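PDB 5ZB2: DNA repair protein RAD7 from Saccharomyces cerevisiae, which takes part, as a component of the global genome repair complex, in nucleotide excision repair that removes damage from nontranscribed DNA. Local coordinates for residues I13-I16 with S17-I20; T167-S170 with L171-L175; K93-A96 with I97-H101. All blocks are in the same frame, centred on the assembly; numbering follows the deposited sequence.

Interaction 1 (I13-I16 with S17-I20); sequences ITKI and SENI
The K15 side chain crosses that of N19 one turn further along the same helix, its CD 3.2 Å from N19 ND2. That amide nitrogen turns back on the backbone and donates to K15 O at 3.0 Å, a fairly straight bond with an N-H...O angle of 163°. The oxygen lies close to the amide plane, but ND2 stands above the plane of the carbonyl, on the opposite face from N19 N, which makes the regular helical bond to the same atom. Two donors from one residue thus grip K15 O, and ND2 also makes a weak hydrogen bond to T88 OG1 of the Elongin-C chain. With an alanine at this position, K15 O would probably lose its side-chain donor, T88 its weak partner, and the lysine methylenes the amide they lie against. The lysine chain leaves with CG anti to the backbone N (chi1 -179°) and then bends at chi2 and chi3, which brings NZ round to E18. The salt bridge is a long one, 3.5 Å from K15 NZ to E18 OE2, and a water bridges the two, accepting from NZ and donating to OE2. E18 runs extended past T14, whose methyl CG2 meets OE1 at 3.9 Å. Round the helix, I16 CG2 touches I20 CD1 at 3.9 Å. These contacts, three and four residues apart, lie on helix 8-41, about 46 Å from the centre of the chain: L42 and H66 of the second Rad7 subunit pack on I16 and I20, while T88 and S91 of the Elongin-C chain lie against K15 and I16.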
ATOM      1  N   ILE A  13      10.743  -8.617  23.186  1.00 49.48           N
ATOM      2  CA  ILE A  13      10.168  -7.886  22.060  1.00 49.32           C
ATOM      3  C   ILE A  13      11.217  -6.988  21.417  1.00 48.40           C
ATOM      4  O   ILE A  13      11.287  -6.876  20.189  1.00 48.01           O
ATOM      5  CB  ILE A  13       8.929  -7.094  22.522  1.00 48.05           C
ATOM      6  CG1 ILE A  13       7.785  -8.072  22.824  1.00 46.94           C
ATOM      7  CG2 ILE A  13       8.505  -6.069  21.466  1.00 46.35           C
ATOM      8  CD1 ILE A  13       6.564  -7.440  23.450  1.00 42.54           C
ATOM      9  N   THR A  14      12.054  -6.341  22.230  1.00 49.97           N
ATOM     10  CA  THR A  14      13.127  -5.525  21.670  1.00 49.69           C
ATOM     11  C   THR A  14      14.087  -6.380  20.853  1.00 50.11           C
ATOM     12  O   THR A  14      14.481  -5.998  19.744  1.00 50.19           O
ATOM     13  CB  THR A  14      13.874  -4.793  22.785  1.00 49.49           C
ATOM     14  OG1 THR A  14      12.988  -3.869  23.425  1.00 48.47           O
ATOM     15  CG2 THR A  14      15.080  -4.023  22.232  1.00 49.82           C
ATOM     16  N   LYS A  15      14.472  -7.546  21.379  1.00 50.66           N
ATOM     17  CA  LYS A  15      15.365  -8.427  20.635  1.00 51.94           C
ATOM     18  C   LYS A  15      14.727  -8.853  19.320  1.00 50.53           C
ATOM     19  O   LYS A  15      15.369  -8.821  18.264  1.00 50.68           O
ATOM     20  CB  LYS A  15      15.728  -9.647  21.484  1.00 52.73           C
ATOM     21  CG  LYS A  15      16.681 -10.636  20.806  1.00 57.71           C
ATOM     22  CD  LYS A  15      17.956  -9.974  20.278  1.00 63.30           C
ATOM     23  CE  LYS A  15      18.767  -9.313  21.386  1.00 67.79           C
ATOM     24  NZ  LYS A  15      19.973  -8.617  20.857  1.00 68.61           N
ATOM     25  N   ILE A  16      13.455  -9.251  19.368  1.00 49.45           N
ATOM     26  CA  ILE A  16      12.750  -9.659  18.154  1.00 47.92           C
ATOM     27  C   ILE A  16      12.716  -8.511  17.154  1.00 47.41           C
ATOM     28  O   ILE A  16      13.087  -8.668  15.985  1.00 47.16           O
ATOM     29  CB  ILE A  16      11.332 -10.146  18.500  1.00 49.05           C
ATOM     30  CG1 ILE A  16      11.407 -11.425  19.340  1.00 51.30           C
ATOM     31  CG2 ILE A  16      10.521 -10.386  17.228  1.00 45.09           C
ATOM     32  CD1 ILE A  16      10.086 -11.849  19.947  1.00 53.43           C
ATOM     33  N   SER A  17      12.263  -7.340  17.600  1.00 47.65           N
ATOM     34  CA  SER A  17      12.169  -6.192  16.707  1.00 47.83           C
ATOM     35  C   SER A  17      13.520  -5.870  16.078  1.00 47.78           C
ATOM     36  O   SER A  17      13.601  -5.578  14.878  1.00 46.69           O
ATOM     37  CB  SER A  17      11.624  -4.987  17.475  1.00 48.30           C
ATOM     38  OG  SER A  17      11.179  -3.974  16.591  1.00 55.85           O
ATOM     39  N   GLU A  18      14.596  -5.929  16.868  1.00 49.33           N
ATOM     40  CA  GLU A  18      15.921  -5.635  16.329  1.00 50.08           C
ATOM     41  C   GLU A  18      16.305  -6.628  15.239  1.00 49.28           C
ATOM     42  O   GLU A  18      16.888  -6.244  14.217  1.00 48.23           O
ATOM     43  CB  GLU A  18      16.965  -5.645  17.447  1.00 53.28           C
ATOM     44  CG  GLU A  18      16.880  -4.460  18.395  1.00 56.34           C
ATOM     45  CD  GLU A  18      17.932  -4.516  19.486  1.00 66.93           C
ATOM     46  OE1 GLU A  18      18.234  -3.457  20.077  1.00 67.81           O
ATOM     47  OE2 GLU A  18      18.460  -5.619  19.751  1.00 62.91           O
ATOM     48  N   ASN A  19      15.987  -7.909  15.433  1.00 49.28           N
ATOM     49  CA  ASN A  19      16.363  -8.910  14.442  1.00 49.32           C
ATOM     50  C   ASN A  19      15.483  -8.857  13.202  1.00 48.61           C
ATOM     51  O   ASN A  19      15.928  -9.258  12.121  1.00 49.13           O
ATOM     52  CB  ASN A  19      16.322 -10.308  15.056  1.00 50.75           C
ATOM     53  CG  ASN A  19      17.601 -10.652  15.793  1.00 57.67           C
ATOM     54  OD1 ASN A  19      18.576 -11.098  15.186  1.00 58.03           O
ATOM     55  ND2 ASN A  19      17.608 -10.438  17.104  1.00 61.47           N
ATOM     56  N   ILE A  20      14.243  -8.376  13.322  1.00 47.90           N
ATOM     57  CA  ILE A  20      13.440  -8.150  12.122  1.00 49.09           C
ATOM     58  C   ILE A  20      14.107  -7.100  11.246  1.00 49.45           C
ATOM     59  O   ILE A  20      14.237  -7.278  10.030  1.00 49.49           O
ATOM     60  CB  ILE A  20      11.999  -7.749  12.493  1.00 47.77           C
ATOM     61  CG1 ILE A  20      11.308  -8.880  13.260  1.00 44.82           C
ATOM     62  CG2 ILE A  20      11.194  -7.419  11.235  1.00 47.76           C
ATOM     63  CD1 ILE A  20       9.968  -8.496  13.849  1.00 43.21           C
TER
HETATM   64  O   HOH W   1      20.167  -7.201  18.671  1.00 63.02           O

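Interaction 2 (T167-S170 with L171-L175); sequences TDKS and LSNLL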
ATOM      1  N   THR A 167      -0.166  26.346  -6.657  1.00 31.64           N
ATOM      2  CA  THR A 167      -0.532  27.748  -6.539  1.00 35.64           C
ATOM      3  C   THR A 167       0.702  28.622  -6.340  1.00 34.65           C
ATOM      4  O   THR A 167       1.825  28.141  -6.188  1.00 32.26           O
ATOM      5  CB  THR A 167      -1.497  27.938  -5.371  1.00 37.34           C
ATOM      6  OG1 THR A 167      -0.811  27.654  -4.144  1.00 38.80           O
ATOM      7  CG2 THR A 167      -2.694  26.996  -5.512  1.00 37.76           C
ATOM      8  N   ASP A 168       0.475  29.938  -6.336  1.00 35.58           N
ATOM      9  CA  ASP A 168       1.551  30.876  -6.026  1.00 37.58           C
ATOM     10  C   ASP A 168       2.177  30.566  -4.672  1.00 38.12           C
ATOM     11  O   ASP A 168       3.401  30.649  -4.510  1.00 38.20           O
ATOM     12  CB  ASP A 168       1.016  32.309  -6.064  1.00 38.03           C
ATOM     13  CG  ASP A 168       0.853  32.833  -7.481  1.00 38.18           C
ATOM     14  OD1 ASP A 168       1.719  32.532  -8.332  1.00 36.15           O
ATOM     15  OD2 ASP A 168      -0.143  33.541  -7.748  1.00 37.87           O
ATOM     16  N   LYS A 169       1.355  30.188  -3.689  1.00 39.35           N
ATOM     17  CA  LYS A 169       1.895  29.790  -2.393  1.00 41.15           C
ATOM     18  C   LYS A 169       2.855  28.617  -2.537  1.00 39.62           C
ATOM     19  O   LYS A 169       3.914  28.588  -1.900  1.00 40.35           O
ATOM     20  CB  LYS A 169       0.755  29.434  -1.439  1.00 45.40           C
ATOM     21  CG  LYS A 169       1.185  29.256   0.010  1.00 52.66           C
ATOM     22  CD  LYS A 169       0.006  28.880   0.898  1.00 61.35           C
ATOM     23  CE  LYS A 169       0.297  29.150   2.371  1.00 74.21           C
ATOM     24  NZ  LYS A 169       1.508  28.437   2.864  1.00 75.00           N
ATOM     25  N   SER A 170       2.502  27.639  -3.375  1.00 37.58           N
ATOM     26  CA  SER A 170       3.363  26.476  -3.570  1.00 38.30           C
ATOM     27  C   SER A 170       4.676  26.869  -4.228  1.00 35.84           C
ATOM     28  O   SER A 170       5.737  26.341  -3.878  1.00 35.04           O
ATOM     29  CB  SER A 170       2.642  25.427  -4.416  1.00 35.47           C
ATOM     30  OG  SER A 170       1.320  25.229  -3.952  1.00 37.94           O
ATOM     31  N   LEU A 171       4.619  27.781  -5.202  1.00 33.24           N
ATOM     32  CA  LEU A 171       5.839  28.291  -5.818  1.00 37.10           C
ATOM     33  C   LEU A 171       6.730  28.979  -4.790  1.00 37.35           C
ATOM     34  O   LEU A 171       7.953  28.788  -4.789  1.00 37.22           O
ATOM     35  CB  LEU A 171       5.483  29.255  -6.949  1.00 36.28           C
ATOM     36  CG  LEU A 171       6.658  29.938  -7.650  1.00 36.24           C
ATOM     37  CD1 LEU A 171       7.540  28.912  -8.342  1.00 36.47           C
ATOM     38  CD2 LEU A 171       6.158  30.973  -8.635  1.00 36.41           C
ATOM     39  N   SER A 172       6.138  29.795  -3.911  1.00 36.56           N
ATOM     40  CA  SER A 172       6.922  30.451  -2.868  1.00 38.02           C
ATOM     41  C   SER A 172       7.615  29.430  -1.972  1.00 38.96           C
ATOM     42  O   SER A 172       8.791  29.594  -1.629  1.00 35.82           O
ATOM     43  CB  SER A 172       6.030  31.370  -2.035  1.00 39.85           C
ATOM     44  OG  SER A 172       5.558  32.457  -2.808  1.00 43.26           O
ATOM     45  N   ASN A 173       6.905  28.366  -1.585  1.00 39.40           N
ATOM     46  CA  ASN A 173       7.516  27.353  -0.731  1.00 40.06           C
ATOM     47  C   ASN A 173       8.606  26.581  -1.465  1.00 37.82           C
ATOM     48  O   ASN A 173       9.580  26.148  -0.840  1.00 37.38           O
ATOM     49  CB  ASN A 173       6.451  26.394  -0.199  1.00 42.58           C
ATOM     50  CG  ASN A 173       5.443  27.084   0.698  1.00 48.02           C
ATOM     51  OD1 ASN A 173       4.234  26.957   0.506  1.00 48.50           O
ATOM     52  ND2 ASN A 173       5.936  27.820   1.688  1.00 50.98           N
ATOM     53  N   LEU A 174       8.464  26.391  -2.777  1.00 35.92           N
ATOM     54  CA  LEU A 174       9.550  25.803  -3.554  1.00 36.69           C
ATOM     55  C   LEU A 174      10.787  26.690  -3.504  1.00 37.85           C
ATOM     56  O   LEU A 174      11.901  26.215  -3.255  1.00 35.29           O
ATOM     57  CB  LEU A 174       9.113  25.593  -5.003  1.00 36.45           C
ATOM     58  CG  LEU A 174      10.247  25.270  -5.983  1.00 36.53           C
ATOM     59  CD1 LEU A 174      10.954  23.988  -5.575  1.00 35.66           C
ATOM     60  CD2 LEU A 174       9.733  25.166  -7.412  1.00 33.77           C
ATOM     61  N   LEU A 175      10.605  27.987  -3.753  1.00 38.06           N
ATOM     62  CA  LEU A 175      11.741  28.896  -3.818  1.00 38.18           C
ATOM     63  C   LEU A 175      12.345  29.121  -2.439  1.00 38.67           C
ATOM     64  O   LEU A 175      13.570  29.114  -2.285  1.00 37.72           O
ATOM     65  CB  LEU A 175      11.308  30.221  -4.438  1.00 37.85           C
ATOM     66  CG  LEU A 175      10.829  30.125  -5.887  1.00 37.46           C
ATOM     67  CD1 LEU A 175      10.306  31.468  -6.368  1.00 37.10           C
ATOM     68  CD2 LEU A 175      11.944  29.625  -6.789  1.00 35.03           C
TER
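T167 meets L171 through the backbone, its carbonyl O accepting from L171 N at 3.0 Å in the first turn of helix 168-178. T167 itself is the N-cap. Its OG1 receives a weak capping bond from S170 N at 3.4 Å and is also hydrogen-bonded to S170 OG, 3.2 Å away; the hydroxyl's main hydrogen bond is with E141 OE2 of helix 141-150. D168 begins the helix proper. Its carbonyl O takes the regular bond from S172 N at 2.9 Å, and S172 OG, lying beside its own backbone N, adds a weak one at 3.3 Å, so the serine reaches one oxygen with both its donors. The D168 carboxylate faces the loop after strand 184-188, where OD1 accepts from the backbone N of S194 and of N195 and ties the helix start to that loop. The setting is the leucine-rich repeat solenoid that makes up most of this C-terminal part of Rad7, in which helix 168-178 lies between the parallel strands 157-161 and 184-188 along the chain. K169 O accepts from N173 N at 3.0 Å. The K169 chain is extended from CG and bends at chi4, -57°, with its NZ in a long, weak ion pair with E145 of helix 141-150. S170 is buried against E141 of that same neighbouring helix, and its carbonyl O closes the turn by accepting from L174 N at 2.9 Å, while the L174 side chain packs on F148.

Interaction 3 (K93-A96 with I97-H101); sequences KTLA and IFSPH. With 9FO (3,6,9,12,15,18,21,24,27,30,33,36,39,42,45,48,51,54,57-nonadecaoxanonapentacontane-1,59-diol), chain K.
A long polyethylene glycol chain lies against a turn of helix here, touching T94, I97 and F98. The helix, 89-98, belongs to the leucine-rich repeat domain and comes between the parallel strands 78-81 and 104-108. Within the turn, T94 and F98 lie side by side and point the same way. The T94 methyl CG2, placed by a chi1 of -56°, comes to the edge of the F98 ring near its plane, 3.5 Å from CD2, and meets the glycol oxygen OBQ on its other contact, also at 3.5 Å. T94 OG1 is tied to D90 O. I97 covers one face of the F98 ring, with CG2 over the centre, 4.1 Å above the plane. Its other branch bends at chi2, -62°, and carries CD1 to 3.7 Å from glycol atom CAI. At the far corner of the ring, F98 CZ lies 3.8 Å from glycol CAX. The three side chains therefore join into a largely apolar patch for the polymer, whose pocket Y120 of helix 115-124 helps to line; Y120 also packs on K93 and I97. K93 is turned to charge instead, with NZ in salt bridges to D90 and E116 and to D90 of the second subunit. Along the backbone, I97 N bonds to K93 O, while F98 N bonds to T94 O at 3.0 Å and weakly also to L95 O. Beyond it the CB of S99 points toward the preceding turn, and S99 OG lies 3.5 Å from L95 CD1.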
ATOM      1  N   LYS A  93       4.601   3.991  -4.332  1.00 36.93           N
ATOM      2  CA  LYS A  93       5.231   3.661  -3.058  1.00 38.33           C
ATOM      3  C   LYS A  93       6.197   2.490  -3.208  1.00 38.44           C
ATOM      4  O   LYS A  93       7.291   2.503  -2.636  1.00 37.27           O
ATOM      5  CB  LYS A  93       4.156   3.352  -2.014  1.00 39.28           C
ATOM      6  CG  LYS A  93       3.337   4.571  -1.591  1.00 38.84           C
ATOM      7  CD  LYS A  93       1.916   4.205  -1.150  1.00 38.82           C
ATOM      8  CE  LYS A  93       1.903   3.365   0.122  1.00 42.15           C
ATOM      9  NZ  LYS A  93       0.515   3.018   0.549  1.00 41.80           N
ATOM     10  N   THR A  94       5.815   1.471  -3.982  1.00 37.08           N
ATOM     11  CA  THR A  94       6.683   0.307  -4.141  1.00 40.23           C
ATOM     12  C   THR A  94       7.943   0.671  -4.918  1.00 38.24           C
ATOM     13  O   THR A  94       9.048   0.239  -4.564  1.00 38.48           O
ATOM     14  CB  THR A  94       5.930  -0.830  -4.840  1.00 42.16           C
ATOM     15  OG1 THR A  94       4.734  -1.142  -4.113  1.00 43.37           O
ATOM     16  CG2 THR A  94       6.797  -2.080  -4.930  1.00 44.79           C
ATOM     17  N   LEU A  95       7.796   1.470  -5.977  1.00 38.76           N
ATOM     18  CA  LEU A  95       8.957   1.945  -6.722  1.00 38.11           C
ATOM     19  C   LEU A  95       9.961   2.619  -5.792  1.00 40.01           C
ATOM     20  O   LEU A  95      11.159   2.319  -5.825  1.00 40.85           O
ATOM     21  CB  LEU A  95       8.503   2.909  -7.821  1.00 38.48           C
ATOM     22  CG  LEU A  95       9.607   3.583  -8.642  1.00 36.71           C
ATOM     23  CD1 LEU A  95      10.333   2.555  -9.501  1.00 38.01           C
ATOM     24  CD2 LEU A  95       9.032   4.703  -9.493  1.00 34.82           C
ATOM     25  N   ALA A  96       9.483   3.532  -4.945  1.00 38.45           N
ATOM     26  CA  ALA A  96      10.381   4.234  -4.035  1.00 39.08           C
ATOM     27  C   ALA A  96      11.079   3.265  -3.088  1.00 42.07           C
ATOM     28  O   ALA A  96      12.266   3.430  -2.785  1.00 43.02           O
ATOM     29  CB  ALA A  96       9.611   5.289  -3.240  1.00 38.05           C
ATOM     30  N   ILE A  97      10.360   2.250  -2.606  1.00 41.21           N
ATOM     31  CA  ILE A  97      10.951   1.312  -1.657  1.00 42.29           C
ATOM     32  C   ILE A  97      12.047   0.489  -2.326  1.00 44.05           C
ATOM     33  O   ILE A  97      13.083   0.201  -1.714  1.00 44.22           O
ATOM     34  CB  ILE A  97       9.853   0.416  -1.048  1.00 46.54           C
ATOM     35  CG1 ILE A  97       8.932   1.239  -0.139  1.00 47.46           C
ATOM     36  CG2 ILE A  97      10.449  -0.759  -0.278  1.00 50.47           C
ATOM     37  CD1 ILE A  97       9.617   1.881   1.058  1.00 49.11           C
ATOM     38  N   PHE A  98      11.849   0.111  -3.591  1.00 43.95           N
ATOM     39  CA  PHE A  98      12.714  -0.853  -4.260  1.00 45.59           C
ATOM     40  C   PHE A  98      13.646  -0.222  -5.294  1.00 45.26           C
ATOM     41  O   PHE A  98      14.210  -0.943  -6.124  1.00 45.30           O
ATOM     42  CB  PHE A  98      11.861  -1.937  -4.924  1.00 46.96           C
ATOM     43  CG  PHE A  98      11.268  -2.930  -3.960  1.00 48.79           C
ATOM     44  CD1 PHE A  98      12.040  -3.502  -2.963  1.00 52.28           C
ATOM     45  CD2 PHE A  98       9.937  -3.304  -4.062  1.00 48.54           C
ATOM     46  CE1 PHE A  98      11.498  -4.421  -2.085  1.00 56.04           C
ATOM     47  CE2 PHE A  98       9.390  -4.220  -3.185  1.00 52.93           C
ATOM     48  CZ  PHE A  98      10.172  -4.779  -2.197  1.00 57.15           C
ATOM     49  N   SER A  99      13.843   1.098  -5.261  1.00 45.12           N
ATOM     50  CA  SER A  99      14.751   1.773  -6.193  1.00 46.23           C
ATOM     51  C   SER A  99      15.561   2.830  -5.455  1.00 47.27           C
ATOM     52  O   SER A  99      15.585   4.002  -5.842  1.00 46.23           O
ATOM     53  CB  SER A  99      13.976   2.396  -7.355  1.00 44.38           C
ATOM     54  OG  SER A  99      13.334   1.404  -8.129  1.00 54.03           O
ATOM     55  N   PRO A 100      16.271   2.437  -4.395  1.00 49.39           N
ATOM     56  CA  PRO A 100      16.942   3.439  -3.552  1.00 48.56           C
ATOM     57  C   PRO A 100      18.064   4.193  -4.252  1.00 49.21           C
ATOM     58  O   PRO A 100      18.477   5.247  -3.752  1.00 46.91           O
ATOM     59  CB  PRO A 100      17.479   2.605  -2.379  1.00 51.16           C
ATOM     60  CG  PRO A 100      17.639   1.228  -2.939  1.00 55.18           C
ATOM     61  CD  PRO A 100      16.529   1.060  -3.937  1.00 50.86           C
ATOM     62  N   HIS A 101      18.573   3.704  -5.379  1.00 51.45           N
ATOM     63  CA  HIS A 101      19.706   4.338  -6.042  1.00 51.23           C
ATOM     64  C   HIS A 101      19.297   5.480  -6.967  1.00 49.41           C
ATOM     65  O   HIS A 101      20.155   6.029  -7.662  1.00 49.56           O
ATOM     66  CB  HIS A 101      20.499   3.296  -6.834  1.00 56.77           C
ATOM     67  CG  HIS A 101      20.975   2.145  -6.004  1.00 62.81           C
ATOM     68  ND1 HIS A 101      22.158   2.175  -5.299  1.00 63.67           N
ATOM     69  CD2 HIS A 101      20.421   0.933  -5.760  1.00 62.62           C
ATOM     70  CE1 HIS A 101      22.315   1.030  -4.659  1.00 72.08           C
ATOM     71  NE2 HIS A 101      21.275   0.259  -4.921  1.00 67.58           N
TER
HETATM   72  OAA 9FO K 609       7.046   0.175   9.500  0.50 64.89           O
HETATM   73  CAB 9FO K 609       7.434  -0.562   8.375  0.50 59.31           C
HETATM   74  CAC 9FO K 609       7.051  -2.029   8.567  0.50 54.69           C
HETATM   75  OAD 9FO K 609       7.795  -2.838   7.702  0.50 55.34           O
HETATM   76  CAE 9FO K 609       7.375  -2.821   6.370  0.50 55.15           C
HETATM   77  CAF 9FO K 609       8.479  -3.403   5.487  0.50 56.42           C
HETATM   78  OAG 9FO K 609       8.404  -2.837   4.211  0.50 57.49           O
HETATM   79  CAH 9FO K 609       8.958  -1.556   4.117  0.50 57.66           C
HETATM   80  CAI 9FO K 609       8.057  -0.704   3.233  0.50 55.74           C
HETATM   81  OAJ 9FO K 609       7.029  -0.188   4.027  0.50 54.91           O
HETATM   82  CAK 9FO K 609       5.780  -0.139   3.402  0.50 53.65           C
HETATM   83  CAL 9FO K 609       4.701   0.090   4.456  0.50 52.67           C
HETATM   84  OAM 9FO K 609       3.624  -0.773   4.222  0.50 50.69           O
HETATM   85  CAN 9FO K 609       3.035  -1.272   5.385  0.50 48.54           C
HETATM   86  CAO 9FO K 609       3.886  -2.411   5.927  0.50 49.49           C
HETATM   87  OAP 9FO K 609       3.128  -3.587   5.969  0.50 47.40           O
HETATM   88  CAQ 9FO K 609       3.881  -4.729   6.247  0.50 49.35           C
HETATM   89  CAR 9FO K 609       4.597  -5.172   4.978  0.50 51.41           C
HETATM   90  OAS 9FO K 609       5.066  -6.479   5.119  0.50 51.58           O
HETATM   91  CAT 9FO K 609       6.281  -6.719   4.465  0.50 54.41           C
HETATM   92  CAU 9FO K 609       6.134  -6.572   2.950  0.50 56.88           C
HETATM   93  OAV 9FO K 609       7.041  -5.613   2.491  0.50 58.13           O
HETATM   94  CAW 9FO K 609       6.890  -5.280   1.141  0.50 58.12           C
HETATM   95  CAX 9FO K 609       7.866  -4.159   0.786  0.50 58.17           C
HETATM   96  OAY 9FO K 609       7.205  -2.926   0.766  0.50 55.49           O
HETATM   97  CAZ 9FO K 609       6.429  -2.689  -0.376  0.50 53.84           C
HETATM   98  CBA 9FO K 609       5.992  -1.227  -0.395  0.50 52.67           C
HETATM   99  OBB 9FO K 609       4.600  -1.128  -0.488  0.50 52.02           O
HETATM  100  CBC 9FO K 609       3.921  -1.000   0.729  0.50 51.87           C
HETATM  101  CBD 9FO K 609       2.462  -0.665   0.433  0.50 50.51           C
HETATM  102  OBE 9FO K 609       1.775  -1.844   0.141  0.50 50.57           O
HETATM  103  CBF 9FO K 609       0.922  -1.721  -0.956  0.50 49.66           C
HETATM  104  CBG 9FO K 609       0.150  -3.021  -1.144  0.50 51.08           C
HETATM  105  OBH 9FO K 609       0.818  -4.055  -0.470  0.50 51.91           O
HETATM  106  CBI 9FO K 609       0.603  -5.336  -0.996  0.50 52.42           C
HETATM  107  CBJ 9FO K 609       1.756  -6.258  -0.606  0.50 53.38           C
HETATM  108  OBK 9FO K 609       2.092  -7.052  -1.712  0.50 55.04           O
HETATM  109  CBL 9FO K 609       3.466  -7.208  -1.944  0.50 56.59           C
HETATM  110  CBM 9FO K 609       3.685  -7.562  -3.411  0.50 58.28           C
HETATM  111  OBN 9FO K 609       5.048  -7.479  -3.715  0.50 59.41           O
HETATM  112  CBO 9FO K 609       5.460  -6.244  -4.226  0.50 57.70           C
HETATM  113  CBP 9FO K 609       5.135  -6.145  -5.717  0.50 55.21           C
HETATM  114  OBQ 9FO K 609       4.964  -4.792  -6.030  0.50 52.05           O
HETATM  115  CBR 9FO K 609       4.131  -4.503  -7.117  0.50 51.47           C
HETATM  116  CBS 9FO K 609       3.575  -3.101  -6.892  0.50 49.53           C
HETATM  117  OBT 9FO K 609       2.198  -3.112  -7.135  0.50 48.47           O
HETATM  118  CBU 9FO K 609       1.465  -2.206  -6.360  0.50 47.27           C
HETATM  119  CBV 9FO K 609       0.013  -2.666  -6.316  0.50 49.28           C
HETATM  120  OBW 9FO K 609      -0.132  -3.578  -5.268  0.50 51.44           O
HETATM  121  CBX 9FO K 609      -1.420  -4.113  -5.152  0.50 52.79           C
HETATM  122  CBY 9FO K 609      -1.380  -5.359  -4.271  0.50 53.82           C
HETATM  123  OBZ 9FO K 609      -0.302  -6.174  -4.634  0.50 54.73           O
HETATM  124  CCA 9FO K 609      -0.656  -7.511  -4.860  0.50 55.99           C
HETATM  125  CCB 9FO K 609       0.604  -8.373  -4.886  0.50 57.50           C
HETATM  126  OCC 9FO K 609       1.166  -8.459  -6.165  0.50 58.45           O
HETATM  127  CCD 9FO K 609       1.633  -7.267  -6.730  0.50 56.13           C
HETATM  128  CCE 9FO K 609       0.521  -6.704  -7.611  0.50 55.75           C
HETATM  129  OCF 9FO K 609       1.004  -6.383  -8.885  0.50 55.14           O
HETATM  130  CCG 9FO K 609       0.170  -5.527  -9.616  0.50 54.48           C
HETATM  131  CCH 9FO K 609      -1.283  -6.005  -9.575  0.50 59.37           C
HETATM  132  OCI 9FO K 609      -1.982  -5.488 -10.672  0.50 64.70           O

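The chain is the C-terminal part of Rad7, a leucine-rich repeat domain preceded by helix 8-41; the repair function belongs to the whole protein. Along it the order is interaction 1, interaction 3, interaction 2, each within a single helix. Interaction 1 lies on helix 8-41, where Elongin-C and the second Rad7 subunit meet it. Interactions 3 and 2 lie on helices 89-98 and 168-178 of the repeat domain, with centres about 27 Å apart and strands of the parallel array between them in sequence. Interaction 1 is about 24 Å from interaction 3 and 43 Å from interaction 2, centre to centre. One contact thus lies where partner chains gather, and two on repeat-domain helices, one touching a bound glycol.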